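PDB 2EHW: hypothetical protein TTHB059 from Thermus thermophilus, which is of unknown function but belongs to the DUF3209 family and folds into an all-helical bundle from which one long helix extends. Local coordinates for residues His4-Glu15 with Leu41-Thr49. Sequence-based numbering, arbitrary orientation.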
# COMPACT_ATOMS: atom_id res chain seq x y z
N HIS A 4 -3.94 -8.87 -8.27
CA HIS A 4 -3.30 -7.69 -8.83
C HIS A 4 -3.10 -6.61 -7.77
O HIS A 4 -2.16 -5.82 -7.85
CB HIS A 4 -4.15 -7.16 -9.98
CG HIS A 4 -4.27 -8.12 -11.12
ND1 HIS A 4 -5.44 -8.28 -11.84
CD2 HIS A 4 -3.37 -8.98 -11.66
CE1 HIS A 4 -5.25 -9.20 -12.77
NE2 HIS A 4 -4.01 -9.64 -12.68
N GLU A 5 -3.99 -6.59 -6.78
CA GLU A 5 -3.91 -5.61 -5.70
C GLU A 5 -2.70 -5.91 -4.81
O GLU A 5 -2.00 -5.01 -4.36
CB GLU A 5 -5.18 -5.64 -4.85
CG GLU A 5 -6.43 -5.08 -5.50
CD GLU A 5 -7.09 -6.00 -6.52
OE1 GLU A 5 -6.74 -7.21 -6.57
OE2 GLU A 5 -7.97 -5.51 -7.25
N LEU A 6 -2.48 -7.19 -4.54
CA LEU A 6 -1.37 -7.59 -3.70
C LEU A 6 -0.04 -7.32 -4.41
O LEU A 6 0.90 -6.85 -3.80
CB LEU A 6 -1.48 -9.08 -3.33
CG LEU A 6 -2.68 -9.46 -2.44
CD1 LEU A 6 -2.54 -10.91 -2.01
CD2 LEU A 6 -2.73 -8.55 -1.21
N SER A 7 0.02 -7.62 -5.71
CA SER A 7 1.24 -7.37 -6.48
C SER A 7 1.60 -5.89 -6.48
O SER A 7 2.69 -5.51 -6.04
CB SER A 7 1.05 -7.83 -7.94
OG SER A 7 0.99 -9.24 -8.03
N ALA A 8 0.68 -5.06 -6.96
CA ALA A 8 0.89 -3.62 -7.03
C ALA A 8 1.39 -3.10 -5.69
O ALA A 8 2.32 -2.30 -5.63
CB ALA A 8 -0.42 -2.91 -7.41
N LEU A 9 0.76 -3.57 -4.63
CA LEU A 9 1.14 -3.16 -3.28
C LEU A 9 2.53 -3.65 -2.95
O LEU A 9 3.31 -2.94 -2.32
CB LEU A 9 0.13 -3.70 -2.27
CG LEU A 9 0.38 -3.43 -0.79
CD1 LEU A 9 0.70 -1.96 -0.57
CD2 LEU A 9 -0.87 -3.83 -0.01
N ARG A 10 2.86 -4.87 -3.36
CA ARG A 10 4.19 -5.38 -3.06
C ARG A 10 5.24 -4.56 -3.81
O ARG A 10 6.34 -4.32 -3.31
CB ARG A 10 4.32 -6.86 -3.45
CG ARG A 10 5.54 -7.48 -2.79
CD ARG A 10 5.74 -8.95 -3.06
NE ARG A 10 7.09 -9.33 -2.62
CZ ARG A 10 7.59 -10.55 -2.70
NH1 ARG A 10 8.83 -10.79 -2.28
NH2 ARG A 10 6.87 -11.54 -3.21
N ILE A 11 4.89 -4.10 -5.00
CA ILE A 11 5.81 -3.30 -5.79
C ILE A 11 6.14 -1.99 -5.08
O ILE A 11 7.31 -1.64 -4.92
CB ILE A 11 5.23 -3.00 -7.18
CG1 ILE A 11 5.22 -4.29 -8.00
CG2 ILE A 11 6.04 -1.93 -7.89
CD1 ILE A 11 4.58 -4.16 -9.37
N ALA A 12 5.12 -1.27 -4.63
CA ALA A 12 5.34 0.01 -3.96
C ALA A 12 6.19 -0.16 -2.70
O ALA A 12 7.10 0.63 -2.43
CB ALA A 12 4.00 0.66 -3.60
N ILE A 13 5.89 -1.18 -1.91
CA ILE A 13 6.66 -1.40 -0.71
C ILE A 13 8.09 -1.77 -1.08
O ILE A 13 9.03 -1.42 -0.37
CB ILE A 13 6.06 -2.52 0.13
CG1 ILE A 13 4.63 -2.14 0.53
CG2 ILE A 13 6.91 -2.74 1.39
CD1 ILE A 13 4.56 -0.86 1.35
N GLY A 14 8.24 -2.46 -2.22
CA GLY A 14 9.55 -2.86 -2.69
C GLY A 14 10.38 -1.65 -3.08
O GLY A 14 11.55 -1.54 -2.70
N GLU A 15 9.78 -0.73 -3.82
CA GLU A 15 10.46 0.49 -4.25
C GLU A 15 10.90 1.25 -3.00
O GLU A 15 12.01 1.79 -2.95
CB GLU A 15 9.51 1.35 -5.07
CG GLU A 15 10.20 2.29 -6.04
CD GLU A 15 10.78 1.56 -7.24
OE1 GLU A 15 9.99 0.94 -7.99
OE2 GLU A 15 12.01 1.60 -7.43
N LEU A 41 -4.37 0.77 -10.05
CA LEU A 41 -3.30 -0.20 -9.84
C LEU A 41 -1.97 0.45 -10.20
O LEU A 41 -0.97 0.25 -9.52
CB LEU A 41 -3.54 -1.45 -10.68
CG LEU A 41 -4.71 -2.34 -10.24
CD1 LEU A 41 -4.97 -3.43 -11.27
CD2 LEU A 41 -4.40 -2.95 -8.88
N LYS A 42 -1.98 1.25 -11.26
CA LYS A 42 -0.76 1.94 -11.68
C LYS A 42 -0.37 2.96 -10.63
O LYS A 42 0.80 3.06 -10.26
CB LYS A 42 -0.96 2.65 -13.02
CG LYS A 42 0.28 3.46 -13.43
CD LYS A 42 0.16 4.08 -14.81
CE LYS A 42 1.47 4.77 -15.18
NZ LYS A 42 1.43 5.39 -16.53
N ARG A 43 -1.34 3.73 -10.15
CA ARG A 43 -1.07 4.73 -9.13
C ARG A 43 -0.56 4.06 -7.85
O ARG A 43 0.28 4.62 -7.15
CB ARG A 43 -2.33 5.52 -8.79
CG ARG A 43 -2.70 6.60 -9.81
CD ARG A 43 -3.80 7.50 -9.25
NE ARG A 43 -5.12 6.85 -9.26
CZ ARG A 43 -5.83 6.64 -10.37
NH1 ARG A 43 -7.01 6.05 -10.30
NH2 ARG A 43 -5.35 7.02 -11.55
N LEU A 44 -1.09 2.88 -7.55
CA LEU A 44 -0.69 2.13 -6.36
C LEU A 44 0.77 1.65 -6.45
O LEU A 44 1.57 1.90 -5.55
CB LEU A 44 -1.62 0.92 -6.16
CG LEU A 44 -1.39 -0.02 -4.97
CD1 LEU A 44 -1.30 0.78 -3.68
CD2 LEU A 44 -2.53 -1.04 -4.89
N ALA A 45 1.11 0.99 -7.55
CA ALA A 45 2.47 0.48 -7.74
C ALA A 45 3.54 1.57 -7.73
O ALA A 45 4.67 1.32 -7.32
CB ALA A 45 2.56 -0.32 -9.04
N GLU A 46 3.19 2.78 -8.14
CA GLU A 46 4.17 3.86 -8.20
C GLU A 46 4.07 4.91 -7.10
O GLU A 46 4.82 5.88 -7.09
CB GLU A 46 4.11 4.52 -9.58
CG GLU A 46 4.43 3.53 -10.71
CD GLU A 46 4.05 4.03 -12.08
OE1 GLU A 46 3.15 4.89 -12.18
OE2 GLU A 46 4.62 3.54 -13.08
N ALA A 47 3.17 4.71 -6.15
CA ALA A 47 3.04 5.67 -5.06
C ALA A 47 4.41 5.79 -4.39
O ALA A 47 5.12 4.78 -4.24
CB ALA A 47 1.99 5.19 -4.06
N LYS A 48 4.79 7.01 -4.02
CA LYS A 48 6.08 7.26 -3.39
C LYS A 48 5.95 7.65 -1.92
O LYS A 48 6.93 7.63 -1.18
CB LYS A 48 6.82 8.38 -4.14
CG LYS A 48 6.95 8.19 -5.64
CD LYS A 48 7.96 7.12 -6.04
CE LYS A 48 7.50 5.71 -5.67
NZ LYS A 48 8.30 4.66 -6.38
N THR A 49 4.74 8.03 -1.50
CA THR A 49 4.52 8.43 -0.11
C THR A 49 3.46 7.51 0.50
O THR A 49 2.63 6.96 -0.22
CB THR A 49 3.98 9.86 -0.02
OG1 THR A 49 2.63 9.90 -0.50
CG2 THR A 49 4.84 10.80 -0.85
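The carbonyl oxygen of Ala8 is approached from both chain segments: it accepts the helical bond from Ala12 N, and Ala45 CA of the facing helix points its hydrogen at it, with CA 3.5 Å from Ala8 O and an angle of 151° at the hydrogen. Alanines on both helices probably permit this close approach. Ala8 and Ala45 bring their backbones to a CA-CA distance of 4.5 Å, and the axes of segments 4-15 and 41-46 approach to 7.4 Å with their directions 29° apart, roughly parallel. Past this point Ala12 CB rests 3.4 Å from Leu44 O, while the CG2 branch of Ile11 lies against both the methyl and the carbonyl oxygen of Ala45. Leu44 holds CG anti to its own nitrogen (chi1 180°), which carries CD2 across to within 3.8 Å of Ala8 CB and beside Glu5 O, and Leu53 and Ala56 of helix 50-70 pack on the same side chain. Shortening Leu44 to an alanine would probably open a gap between Ala8 and helix 50-70. Leu41 sets CD2 3.8 Å from His4 O and also against the Ala8 methyl, with CD1 near His4 CB. At the other end the Lys48 chain folds back through two turned torsions and brings NZ beside the aliphatic part of Glu15, but NZ stays 4.4 Å from OE1, which forms a salt bridge with Arg28. With no conventional hydrogen bond or salt bridge joining the segments, their pairing within the helical bundle rests on close alanine-mediated packing and apolar burial, with at most a modest electrostatic contribution probable at the exposed end, between Lys48 and Glu15.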